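Local coordinates for protein 401aa long hypothetical glucose-1-phosphate thymidylyltransferase (Sulfolobus tokodaii, PDB 2GGO) that probably catalyses both nucleotidyl transfer to sugar 1-phosphates and acetyl transfer in the synthesis of UDP-N-acetylglucosamine and UDP-N-acetylgalactosamine, at residues 114-119 with 196-201; 120-125 with 156-161; 130-135 with 150-155; 142-147 with 186-191. All blocks are in the same frame, centred on the assembly; numbering follows the deposited sequence.

Contact 1 (114-119 with 196-201)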
loop_
_atom_site.group_PDB
_atom_site.type_symbol
_atom_site.label_atom_id
_atom_site.label_comp_id
_atom_site.label_asym_id
_atom_site.label_seq_id
_atom_site.Cartn_x
_atom_site.Cartn_y
_atom_site.Cartn_z
ATOM N N LEU A 114 13.333 5.523 -24.822
ATOM C CA LEU A 114 14.309 4.506 -25.251
ATOM C C LEU A 114 13.659 3.594 -26.267
ATOM O O LEU A 114 12.491 3.217 -26.100
ATOM C CB LEU A 114 14.772 3.644 -24.068
ATOM C CG LEU A 114 15.423 4.277 -22.848
ATOM C CD1 LEU A 114 15.842 3.244 -21.870
ATOM C CD2 LEU A 114 16.606 5.047 -23.260
ATOM N N LYS A 115 14.432 3.199 -27.289
ATOM C CA LYS A 115 13.974 2.298 -28.317
ATOM C C LYS A 115 14.074 0.887 -27.807
ATOM O O LYS A 115 13.245 0.038 -28.154
ATOM C CB LYS A 115 14.841 2.454 -29.560
ATOM C CG LYS A 115 14.597 1.410 -30.653
ATOM C CD LYS A 115 14.238 2.047 -32.002
ATOM C CE LYS A 115 13.885 0.968 -33.063
ATOM N NZ LYS A 115 12.865 -0.062 -32.611
ATOM N N GLU A 116 15.102 0.633 -27.002
ATOM C CA GLU A 116 15.331 -0.712 -26.487
ATOM C C GLU A 116 14.418 -1.042 -25.309
ATOM O O GLU A 116 13.825 -0.146 -24.683
ATOM C CB GLU A 116 16.785 -0.914 -26.060
ATOM C CG GLU A 116 17.779 0.001 -26.746
ATOM C CD GLU A 116 18.219 1.109 -25.835
ATOM O OE1 GLU A 116 18.299 2.300 -26.259
ATOM O OE2 GLU A 116 18.486 0.764 -24.664
ATOM N N ASN A 117 14.304 -2.340 -25.034
ATOM C CA ASN A 117 13.674 -2.826 -23.827
ATOM C C ASN A 117 14.497 -2.383 -22.635
ATOM O O ASN A 117 15.697 -2.634 -22.587
ATOM C CB ASN A 117 13.596 -4.335 -23.856
ATOM C CG ASN A 117 12.714 -4.850 -24.963
ATOM O OD1 ASN A 117 11.511 -4.907 -24.825
ATOM N ND2 ASN A 117 13.321 -5.263 -26.069
ATOM N N ALA A 118 13.861 -1.717 -21.670
ATOM C CA ALA A 118 14.552 -1.305 -20.437
ATOM C C ALA A 118 13.796 -1.709 -19.144
ATOM O O ALA A 118 12.641 -2.126 -19.184
ATOM C CB ALA A 118 14.849 0.209 -20.460
ATOM N N ILE A 119 14.463 -1.550 -18.010
ATOM C CA ILE A 119 13.957 -2.019 -16.738
ATOM C C ILE A 119 14.550 -1.165 -15.641
ATOM O O ILE A 119 15.711 -0.788 -15.712
ATOM C CB ILE A 119 14.291 -3.513 -16.591
ATOM C CG1 ILE A 119 13.048 -4.344 -16.873
ATOM C CG2 ILE A 119 14.935 -3.884 -15.247
ATOM C CD1 ILE A 119 13.245 -5.768 -16.551
ATOM N N ARG A 196 19.247 -6.731 -25.879
ATOM C CA ARG A 196 19.841 -5.836 -24.914
ATOM C C ARG A 196 18.693 -5.166 -24.146
ATOM O O ARG A 196 17.840 -4.481 -24.737
ATOM C CB ARG A 196 20.722 -4.843 -25.666
ATOM C CG ARG A 196 20.845 -3.468 -25.103
ATOM C CD ARG A 196 20.975 -2.504 -26.270
ATOM N NE ARG A 196 21.358 -1.169 -25.836
ATOM C CZ ARG A 196 22.595 -0.824 -25.485
ATOM N NH1 ARG A 196 23.587 -1.716 -25.515
ATOM N NH2 ARG A 196 22.843 0.421 -25.100
ATOM N N VAL A 197 18.668 -5.421 -22.836
ATOM C CA VAL A 197 17.660 -4.901 -21.913
ATOM C C VAL A 197 18.353 -3.942 -20.940
ATOM O O VAL A 197 18.977 -4.396 -19.983
ATOM C CB VAL A 197 17.007 -6.060 -21.130
ATOM C CG1 VAL A 197 15.821 -5.577 -20.336
ATOM C CG2 VAL A 197 16.566 -7.139 -22.066
ATOM N N LYS A 198 18.277 -2.632 -21.198
ATOM C CA LYS A 198 18.911 -1.603 -20.344
ATOM C C LYS A 198 18.473 -1.724 -18.892
ATOM O O LYS A 198 17.454 -2.331 -18.586
ATOM C CB LYS A 198 18.554 -0.196 -20.825
ATOM C CG LYS A 198 19.439 0.381 -21.901
ATOM C CD LYS A 198 19.286 1.923 -21.998
ATOM C CE LYS A 198 19.912 2.662 -20.791
ATOM N NZ LYS A 198 19.900 4.155 -20.933
ATOM N N VAL A 199 19.248 -1.157 -17.994
ATOM C CA VAL A 199 18.857 -1.117 -16.603
ATOM C C VAL A 199 19.147 0.302 -16.129
ATOM O O VAL A 199 20.317 0.727 -16.087
ATOM C CB VAL A 199 19.578 -2.209 -15.728
ATOM C CG1 VAL A 199 19.608 -1.826 -14.261
ATOM C CG2 VAL A 199 18.909 -3.565 -15.875
ATOM N N ILE A 200 18.068 1.035 -15.822
ATOM C CA ILE A 200 18.155 2.351 -15.172
ATOM C C ILE A 200 18.030 2.135 -13.664
ATOM O O ILE A 200 17.199 1.347 -13.204
ATOM C CB ILE A 200 17.035 3.338 -15.617
ATOM C CG1 ILE A 200 16.544 3.053 -17.040
ATOM C CG2 ILE A 200 17.462 4.808 -15.387
ATOM C CD1 ILE A 200 17.567 3.222 -18.126
ATOM N N GLU A 201 18.871 2.828 -12.907
ATOM C CA GLU A 201 18.851 2.710 -11.471
ATOM C C GLU A 201 17.925 3.793 -10.944
ATOM O O GLU A 201 18.135 4.992 -11.212
ATOM C CB GLU A 201 20.257 2.857 -10.886
ATOM C CG GLU A 201 20.426 2.260 -9.479
ATOM C CD GLU A 201 21.536 2.934 -8.665
ATOM O OE1 GLU A 201 22.560 3.373 -9.255
ATOM O OE2 GLU A 201 21.379 3.034 -7.422
HETATM O O HOH W 1 15.806 -4.652 -26.191
#
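L114 and E116 both lie against the aliphatic chain of K198, from directions about a right angle apart, where strand 197-201 pairs in parallel with the start of strand 117-123. CD1 of L114 meets CD of K198 at 3.7 Å, the side chains crossing, and the same methyl meets CD1 of I200 tip to tip. K198 has CG anti to its own carbonyl carbon (chi1 -86°), which leads CG and CD along L114 and E116. K198 and A118 share a face of the sheet, their CB atoms 3.7 Å apart. The E116 carboxylate sits over CG and CD of K198 in a contact too short to be taken literally, and its chi1 of -24° is strained, so its exact pose is doubtful. OE2 of E116 faces the edge of the R196 guanidinium, with NE 3.7 Å away, a long salt bridge. On the other face CG2 of I119 packs on CG2 of V199 at 4.0 Å; I188 of helix 184-194 packs on I119, and M191 on N117 and V197. Backbone bonds run from K198 N to N117 O (2.9 Å) and from I200 N to I119 O (3.0 Å); that from I119 N to K198 O is weak. A water accepts from N117 N (3.0 Å) and N117 ND2 and donates to R196 O, bridging the segments, while N164 N holds N117 OD1. Apolar packing and two backbone bonds, one bent, thus join the strands; E116 OE2 is buried without a hydrogen-bond partner, its charge probably offset by the nearby R196 guanidinium and K198 amine.

Contact 2 (120-125 with 156-161)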
loop_
_atom_site.group_PDB
_atom_site.type_symbol
_atom_site.label_atom_id
_atom_site.label_comp_id
_atom_site.label_asym_id
_atom_site.label_seq_id
_atom_site.Cartn_x
_atom_site.Cartn_y
_atom_site.Cartn_z
ATOM N N ILE A 120 13.730 -0.805 -14.653
ATOM C CA ILE A 120 14.208 -0.003 -13.518
ATOM C C ILE A 120 14.631 -0.911 -12.371
ATOM O O ILE A 120 14.006 -1.929 -12.107
ATOM C CB ILE A 120 13.216 1.116 -13.121
ATOM C CG1 ILE A 120 13.155 2.130 -14.274
ATOM C CG2 ILE A 120 13.653 1.822 -11.832
ATOM C CD1 ILE A 120 12.041 3.140 -14.209
ATOM N N GLY A 121 15.746 -0.555 -11.752
ATOM C CA GLY A 121 16.286 -1.271 -10.620
ATOM C C GLY A 121 16.540 -0.299 -9.496
ATOM O O GLY A 121 16.961 0.845 -9.708
ATOM N N VAL A 122 16.258 -0.757 -8.292
ATOM C CA VAL A 122 16.365 0.073 -7.114
ATOM C C VAL A 122 17.243 -0.672 -6.106
ATOM O O VAL A 122 17.217 -1.909 -6.034
ATOM C CB VAL A 122 14.941 0.429 -6.536
ATOM C CG1 VAL A 122 14.139 -0.818 -6.196
ATOM C CG2 VAL A 122 15.034 1.366 -5.338
ATOM N N LYS A 123 18.045 0.082 -5.361
ATOM C CA LYS A 123 18.874 -0.513 -4.320
ATOM C C LYS A 123 18.146 -0.588 -2.961
ATOM O O LYS A 123 17.825 0.441 -2.335
ATOM C CB LYS A 123 20.236 0.179 -4.227
ATOM C CG LYS A 123 21.186 -0.109 -5.408
ATOM C CD LYS A 123 22.596 0.335 -5.049
ATOM C CE LYS A 123 23.292 1.043 -6.198
ATOM N NZ LYS A 123 23.873 2.362 -5.727
ATOM N N VAL A 124 17.862 -1.832 -2.555
ATOM C CA VAL A 124 17.279 -2.158 -1.243
ATOM C C VAL A 124 18.318 -2.804 -0.325
ATOM O O VAL A 124 19.154 -3.600 -0.783
ATOM C CB VAL A 124 16.025 -3.092 -1.328
ATOM C CG1 VAL A 124 14.911 -2.427 -2.115
ATOM C CG2 VAL A 124 16.365 -4.456 -1.894
ATOM N N SER A 125 18.253 -2.458 0.964
ATOM C CA SER A 125 19.169 -3.006 1.971
ATOM C C SER A 125 18.642 -4.312 2.564
ATOM O O SER A 125 18.777 -4.545 3.765
ATOM C CB SER A 125 19.437 -1.979 3.071
ATOM O OG SER A 125 18.235 -1.645 3.732
ATOM N N ILE A 156 17.704 -4.558 -7.055
ATOM C CA ILE A 156 16.547 -5.429 -7.238
ATOM C C ILE A 156 15.639 -4.938 -8.386
ATOM O O ILE A 156 15.724 -3.778 -8.812
ATOM C CB ILE A 156 15.770 -5.661 -5.878
ATOM C CG1 ILE A 156 15.168 -4.361 -5.330
ATOM C CG2 ILE A 156 16.685 -6.312 -4.810
ATOM C CD1 ILE A 156 13.681 -4.356 -5.311
ATOM N N ASN A 157 14.793 -5.830 -8.889
ATOM C CA ASN A 157 13.784 -5.456 -9.863
ATOM C C ASN A 157 12.738 -4.506 -9.257
ATOM O O ASN A 157 11.917 -4.935 -8.451
ATOM C CB ASN A 157 13.118 -6.715 -10.419
ATOM C CG ASN A 157 12.029 -6.413 -11.452
ATOM O OD1 ASN A 157 11.869 -5.279 -11.902
ATOM N ND2 ASN A 157 11.288 -7.436 -11.833
ATOM N N ALA A 158 12.780 -3.224 -9.639
ATOM C CA ALA A 158 11.830 -2.210 -9.147
ATOM C C ALA A 158 10.395 -2.356 -9.698
ATOM O O ALA A 158 9.510 -1.605 -9.288
ATOM C CB ALA A 158 12.348 -0.816 -9.425
ATOM N N GLY A 159 10.172 -3.311 -10.612
ATOM C CA GLY A 159 8.864 -3.574 -11.232
ATOM C C GLY A 159 8.270 -2.492 -12.128
ATOM O O GLY A 159 7.044 -2.413 -12.261
ATOM N N ILE A 160 9.133 -1.653 -12.716
ATOM C CA ILE A 160 8.780 -0.683 -13.785
ATOM C C ILE A 160 9.470 -1.036 -15.130
ATOM O O ILE A 160 10.682 -0.931 -15.279
ATOM C CB ILE A 160 9.160 0.762 -13.393
ATOM C CG1 ILE A 160 8.412 1.179 -12.126
ATOM C CG2 ILE A 160 8.875 1.749 -14.559
ATOM C CD1 ILE A 160 9.064 2.294 -11.384
ATOM N N TYR A 161 8.685 -1.490 -16.093
ATOM C CA TYR A 161 9.217 -2.001 -17.345
ATOM C C TYR A 161 8.836 -1.123 -18.510
ATOM O O TYR A 161 7.747 -0.574 -18.537
ATOM C CB TYR A 161 8.624 -3.378 -17.632
ATOM C CG TYR A 161 8.859 -4.405 -16.566
ATOM C CD1 TYR A 161 7.935 -5.416 -16.349
ATOM C CD2 TYR A 161 10.001 -4.369 -15.759
ATOM C CE1 TYR A 161 8.147 -6.395 -15.360
ATOM C CE2 TYR A 161 10.225 -5.333 -14.757
ATOM C CZ TYR A 161 9.303 -6.359 -14.575
ATOM O OH TYR A 161 9.510 -7.333 -13.598
HETATM O O HOH W 2 12.051 -2.929 -13.325
#
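I120 meets I160 first: its N-H bonds to I160 O at 3.1 Å, and its CD1 presses tightly on I160 CG2 at 3.5 Å. The CG2 branch, anti to the backbone N, turns to the A158 methyl at 3.8 Å, and the I120 carbonyl accepts from A158 N at 3.0 Å. G121 brings CA to 3.1 Å from I156 O, a CA-H...O contact within a non-hydrogen-bonded antiparallel pair with N157. V122 and I156 form a hydrogen-bonded pair, the I156 N to V122 O bond nearly straight (2.9 Å, 175°); their side chains lie side by side, CG1 of V122 touching both I156 CD1 and the A158 methyl. V124 crosses I156, its CG2 tight on I156 CG2. At the G159 corner, OD1 of N157 closes an Asx turn on G159 N (2.9 Å), which stands 57° out of the carboxamide plane, and ND2 gives a nearly straight hydrogen bond (171°) to Y161 OH, in that plane. A leucine at N157 would probably leave G159 N and Y161 OH without this partner and the bend less fixed. Backbone hydrogen bonds and branched apolar side chains join the strands, while one amide, probably part of the sugar-phosphate site, braces the bend.

Contact 3 (130-135 with 150-155)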
loop_
_atom_site.group_PDB
_atom_site.type_symbol
_atom_site.label_atom_id
_atom_site.label_comp_id
_atom_site.label_asym_id
_atom_site.label_seq_id
_atom_site.Cartn_x
_atom_site.Cartn_y
_atom_site.Cartn_z
ATOM N N TYR A 130 12.224 -10.239 -3.178
ATOM C CA TYR A 130 13.036 -9.551 -4.227
ATOM C C TYR A 130 13.987 -10.319 -5.179
ATOM O O TYR A 130 14.971 -10.949 -4.765
ATOM C CB TYR A 130 13.640 -8.203 -3.763
ATOM C CG TYR A 130 12.709 -7.325 -2.943
ATOM C CD1 TYR A 130 13.219 -6.507 -1.935
ATOM C CD2 TYR A 130 11.323 -7.326 -3.158
ATOM C CE1 TYR A 130 12.388 -5.711 -1.164
ATOM C CE2 TYR A 130 10.476 -6.532 -2.389
ATOM C CZ TYR A 130 11.016 -5.726 -1.391
ATOM O OH TYR A 130 10.204 -4.923 -0.617
ATOM N N GLY A 131 13.652 -10.220 -6.469
ATOM C CA GLY A 131 14.524 -10.617 -7.567
ATOM C C GLY A 131 15.697 -9.664 -7.681
ATOM O O GLY A 131 15.517 -8.453 -7.845
ATOM N N VAL A 132 16.899 -10.231 -7.577
ATOM C CA VAL A 132 18.156 -9.484 -7.607
ATOM C C VAL A 132 18.614 -9.368 -9.062
ATOM O O VAL A 132 18.455 -10.310 -9.839
ATOM C CB VAL A 132 19.244 -10.195 -6.769
ATOM C CG1 VAL A 132 20.217 -9.197 -6.212
ATOM C CG2 VAL A 132 18.614 -10.988 -5.621
ATOM N N LEU A 133 19.166 -8.213 -9.435
ATOM C CA LEU A 133 19.535 -7.961 -10.834
ATOM C C LEU A 133 21.015 -8.216 -11.104
ATOM O O LEU A 133 21.881 -7.504 -10.581
ATOM C CB LEU A 133 19.150 -6.536 -11.281
ATOM C CG LEU A 133 17.701 -6.019 -11.254
ATOM C CD1 LEU A 133 17.696 -4.580 -11.715
ATOM C CD2 LEU A 133 16.743 -6.836 -12.104
ATOM N N VAL A 134 21.285 -9.236 -11.924
ATOM C CA VAL A 134 22.649 -9.575 -12.380
ATOM C C VAL A 134 23.027 -8.721 -13.599
ATOM O O VAL A 134 22.527 -8.937 -14.712
ATOM C CB VAL A 134 22.804 -11.094 -12.750
ATOM C CG1 VAL A 134 24.271 -11.515 -12.711
ATOM C CG2 VAL A 134 21.978 -11.990 -11.835
ATOM N N LEU A 135 23.902 -7.748 -13.384
ATOM C CA LEU A 135 24.336 -6.878 -14.467
ATOM C C LEU A 135 25.584 -7.407 -15.197
ATOM O O LEU A 135 26.638 -7.582 -14.574
ATOM C CB LEU A 135 24.614 -5.474 -13.927
ATOM C CG LEU A 135 23.456 -4.619 -13.428
ATOM C CD1 LEU A 135 24.004 -3.314 -12.888
ATOM C CD2 LEU A 135 22.451 -4.368 -14.538
ATOM N N ILE A 150 20.477 -15.947 -1.121
ATOM C CA ILE A 150 21.773 -15.267 -1.130
ATOM C C ILE A 150 21.582 -13.943 -1.918
ATOM O O ILE A 150 20.821 -13.913 -2.898
ATOM C CB ILE A 150 22.948 -16.202 -1.645
ATOM C CG1 ILE A 150 24.287 -15.866 -0.945
ATOM C CG2 ILE A 150 23.010 -16.293 -3.194
ATOM C CD1 ILE A 150 25.060 -14.642 -1.480
ATOM N N PRO A 151 22.163 -12.823 -1.432
ATOM C CA PRO A 151 22.118 -11.605 -2.232
ATOM C C PRO A 151 23.400 -11.331 -3.056
ATOM O O PRO A 151 24.366 -10.762 -2.519
ATOM C CB PRO A 151 21.888 -10.507 -1.169
ATOM C CG PRO A 151 22.228 -11.168 0.197
ATOM C CD PRO A 151 22.758 -12.552 -0.110
ATOM N N PRO A 152 23.405 -11.723 -4.356
ATOM C CA PRO A 152 24.482 -11.364 -5.298
ATOM C C PRO A 152 24.627 -9.850 -5.593
ATOM O O PRO A 152 25.688 -9.424 -6.069
ATOM C CB PRO A 152 24.090 -12.123 -6.580
ATOM C CG PRO A 152 23.196 -13.214 -6.105
ATOM C CD PRO A 152 22.400 -12.567 -5.023
ATOM N N SER A 153 23.575 -9.062 -5.319
ATOM C CA SER A 153 23.542 -7.608 -5.579
ATOM C C SER A 153 22.555 -6.894 -4.640
ATOM O O SER A 153 21.663 -7.522 -4.069
ATOM C CB SER A 153 23.183 -7.326 -7.057
ATOM O OG SER A 153 23.445 -5.982 -7.449
ATOM N N ASN A 154 22.750 -5.586 -4.479
ATOM C CA ASN A 154 21.770 -4.693 -3.854
ATOM C C ASN A 154 20.683 -4.212 -4.820
ATOM O O ASN A 154 19.608 -3.780 -4.388
ATOM C CB ASN A 154 22.471 -3.485 -3.253
ATOM C CG ASN A 154 23.012 -3.768 -1.882
ATOM O OD1 ASN A 154 22.256 -3.869 -0.910
ATOM N ND2 ASN A 154 24.332 -3.911 -1.785
ATOM N N LEU A 155 20.985 -4.269 -6.120
ATOM C CA LEU A 155 20.031 -3.946 -7.177
ATOM C C LEU A 155 18.934 -4.987 -7.299
ATOM O O LEU A 155 19.192 -6.144 -7.635
ATOM C CB LEU A 155 20.725 -3.824 -8.535
ATOM C CG LEU A 155 20.919 -2.473 -9.231
ATOM C CD1 LEU A 155 20.761 -2.710 -10.711
ATOM C CD2 LEU A 155 19.969 -1.374 -8.775
#
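L133 and L155 meet twice, by backbone and by side chain. The L133 N-H gives a nearly straight bond to L155 O (2.7 Å, 165°), the donor tilted somewhat out of the carbonyl plane. Beyond the backbone, CD1 of L133 touches CD1 of L155 at 3.7 Å as the two chains cross obliquely, and the same L155 methyl meets CD1 of L135 at 4.0 Å, this time at about a right angle. One branch of L155 therefore serves two leucines of strand 132-135, spaced two residues apart. V132 turns the other way: its CG1, anti to the backbone N (chi1 -151°), lies over S153, 3.6 Å from CB, and comes close to the S153 carbonyl oxygen, which is buried with no polar partner. CG2 of V132 adds a looser touch on CD of P152 at 4.1 Å. Behind this first shell, S153 OG swings round to accept from L155 N at 3.3 Å, an ST turn that shapes the backbone just before the L155 carbonyl. Further out, V199 packs on L155 and L135, backbone bonds tie V132 to I145 and V134 to S142 and K143, and I144 packs on L133. The G131 carbonyl accepts a hydrogen bond from N157 N. The arrangement is a two-stranded hairpin set against the entry to strand 155-164 of the nucleotidyl transferase domain, of the GT-A clan; G131, just before the hairpin, and N157, on strand 155-164, probably both bind N-acetylglucosamine 1-phosphate, so the contact holds two parts of the sugar-phosphate site together.

Contact 4 (142-147 with 186-191)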
loop_
_atom_site.group_PDB
_atom_site.type_symbol
_atom_site.label_atom_id
_atom_site.label_comp_id
_atom_site.label_asym_id
_atom_site.label_seq_id
_atom_site.Cartn_x
_atom_site.Cartn_y
_atom_site.Cartn_z
ATOM N N SER A 142 21.925 -9.056 -17.387
ATOM C CA SER A 142 22.347 -10.431 -17.588
ATOM C C SER A 142 21.192 -11.348 -17.210
ATOM O O SER A 142 20.568 -11.954 -18.077
ATOM C CB SER A 142 23.595 -10.736 -16.767
ATOM O OG SER A 142 24.314 -11.806 -17.343
ATOM N N LYS A 143 20.885 -11.433 -15.921
ATOM C CA LYS A 143 19.680 -12.160 -15.483
ATOM C C LYS A 143 19.063 -11.596 -14.188
ATOM O O LYS A 143 19.630 -10.683 -13.577
ATOM C CB LYS A 143 19.904 -13.699 -15.431
ATOM C CG LYS A 143 20.995 -14.223 -14.464
ATOM C CD LYS A 143 21.381 -15.696 -14.758
ATOM C CE LYS A 143 22.475 -15.821 -15.844
ATOM N NZ LYS A 143 22.693 -17.199 -16.393
ATOM N N ILE A 144 17.890 -12.108 -13.806
ATOM C CA ILE A 144 17.256 -11.767 -12.522
ATOM C C ILE A 144 17.003 -13.034 -11.717
ATOM O O ILE A 144 16.198 -13.875 -12.122
ATOM C CB ILE A 144 15.893 -11.033 -12.689
ATOM C CG1 ILE A 144 15.943 -10.005 -13.832
ATOM C CG2 ILE A 144 15.443 -10.412 -11.347
ATOM C CD1 ILE A 144 14.636 -9.857 -14.602
ATOM N N ILE A 145 17.680 -13.159 -10.576
ATOM C CA ILE A 145 17.554 -14.346 -9.714
ATOM C C ILE A 145 16.379 -14.181 -8.762
ATOM O O ILE A 145 16.390 -13.323 -7.871
ATOM C CB ILE A 145 18.848 -14.664 -8.895
ATOM C CG1 ILE A 145 20.108 -14.165 -9.613
ATOM C CG2 ILE A 145 18.941 -16.174 -8.587
ATOM C CD1 ILE A 145 21.187 -13.670 -8.676
ATOM N N GLU A 146 15.369 -15.019 -8.964
ATOM C CA GLU A 146 14.141 -14.936 -8.193
ATOM C C GLU A 146 14.228 -15.438 -6.748
ATOM O O GLU A 146 14.077 -16.638 -6.478
ATOM C CB GLU A 146 12.973 -15.581 -8.950
ATOM C CG GLU A 146 12.039 -14.546 -9.565
ATOM C CD GLU A 146 11.841 -13.322 -8.650
ATOM O OE1 GLU A 146 12.074 -12.185 -9.125
ATOM O OE2 GLU A 146 11.480 -13.495 -7.457
ATOM N N LYS A 147 14.489 -14.493 -5.839
ATOM C CA LYS A 147 14.406 -14.684 -4.379
ATOM C C LYS A 147 15.386 -15.726 -3.797
ATOM O O LYS A 147 14.976 -16.616 -3.046
ATOM C CB LYS A 147 12.954 -14.976 -3.974
ATOM C CG LYS A 147 11.967 -13.922 -4.471
ATOM C CD LYS A 147 10.692 -13.876 -3.647
ATOM C CE LYS A 147 9.538 -14.527 -4.370
ATOM N NZ LYS A 147 8.267 -14.219 -3.667
ATOM N N ASP A 186 10.683 -14.375 -16.057
ATOM C CA ASP A 186 11.149 -15.550 -16.802
ATOM C C ASP A 186 11.377 -15.210 -18.255
ATOM O O ASP A 186 12.447 -15.489 -18.802
ATOM C CB ASP A 186 10.117 -16.672 -16.729
ATOM C CG ASP A 186 10.119 -17.393 -15.395
ATOM O OD1 ASP A 186 11.140 -17.319 -14.668
ATOM O OD2 ASP A 186 9.088 -18.040 -15.083
ATOM N N ALA A 187 10.345 -14.615 -18.858
ATOM C CA ALA A 187 10.342 -14.180 -20.254
ATOM C C ALA A 187 11.373 -13.083 -20.526
ATOM O O ALA A 187 12.008 -13.067 -21.580
ATOM C CB ALA A 187 8.947 -13.715 -20.652
ATOM N N ILE A 188 11.534 -12.172 -19.572
ATOM C CA ILE A 188 12.532 -11.105 -19.665
ATOM C C ILE A 188 13.946 -11.689 -19.624
ATOM O O ILE A 188 14.893 -11.090 -20.157
ATOM C CB ILE A 188 12.345 -10.019 -18.541
ATOM C CG1 ILE A 188 11.133 -9.122 -18.845
ATOM C CG2 ILE A 188 13.616 -9.176 -18.359
ATOM C CD1 ILE A 188 10.753 -8.168 -17.723
ATOM N N ASN A 189 14.081 -12.861 -19.002
ATOM C CA ASN A 189 15.388 -13.490 -18.830
ATOM C C ASN A 189 15.955 -14.181 -20.068
ATOM O O ASN A 189 17.168 -14.121 -20.305
ATOM C CB ASN A 189 15.407 -14.393 -17.603
ATOM C CG ASN A 189 16.071 -13.729 -16.420
ATOM O OD1 ASN A 189 15.773 -14.037 -15.272
ATOM N ND2 ASN A 189 16.981 -12.805 -16.697
ATOM N N LEU A 190 15.080 -14.808 -20.856
ATOM C CA LEU A 190 15.448 -15.323 -22.179
ATOM C C LEU A 190 15.729 -14.185 -23.165
ATOM O O LEU A 190 16.700 -14.235 -23.919
ATOM C CB LEU A 190 14.352 -16.225 -22.773
ATOM C CG LEU A 190 13.273 -16.977 -21.983
ATOM C CD1 LEU A 190 12.309 -17.571 -23.008
ATOM C CD2 LEU A 190 13.818 -18.048 -21.012
ATOM N N MET A 191 14.863 -13.172 -23.155
ATOM C CA MET A 191 15.004 -12.003 -24.021
ATOM C C MET A 191 16.320 -11.273 -23.771
ATOM O O MET A 191 16.959 -10.815 -24.713
ATOM C CB MET A 191 13.811 -11.051 -23.848
ATOM C CG MET A 191 13.732 -9.936 -24.900
ATOM S SD MET A 191 12.452 -8.684 -24.621
ATOM C CE MET A 191 13.155 -7.767 -23.260
#
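I144 and N189 face each other where helix 184-194 packs on strand 141-145, one strand of a two-stranded hairpin in the nucleotidyl transferase domain. Strand 142-145 and helix 186-191 run nearly antiparallel, their axes at 160° and 7.8 Å apart, and S142 and K143 both pair with V134 in a classic beta bulge. E146, just beyond this strand, probably binds N-acetylglucosamine 1-phosphate. Polar approach comes from the N189 side chain, whose carboxamide reaches across to the strand backbone. Its CG lies 3.6 Å from I144 N and 4.0 Å from K143 CB, so the flat group sits beside the peptide link between these residues. Replacing N189 by an alanine would probably open a gap here and deprive the K143-I144 backbone of its polar neighbour. A charged group also takes part: S142 O accepts from K193 NZ, further along the same helix, whereas the K143 amine leads away from the helix. Apolar packing is slim but buried. I188 has I119 of the large sheet and I167 beside it, and I144 has L133. I144 carries CG1 anti to the carbonyl carbon (chi1 -40°), which brings its CD1 to I188 CG2 at 4.0 Å.

In the fold
Followed from the N terminus, the chain opens contact 1 at 114-119 and contact 2 at 120-125, both on strand 117-123. It then enters 130-135, and contact 3 closes the shortest loop at 150-155, nested inside the loop that contact 2 closes at 156-161. Contact 4 starts at 142-147, inside both, and closes later on helix 184-194, so it crosses contacts 2 and 3. Contact 1 closes last at 196-201 and encloses the rest. Contacts 1 and 2 flank strand 117-123 in the seven-stranded mixed sheet; contacts 3 and 4 fix the small hairpin to that sheet and to the helix.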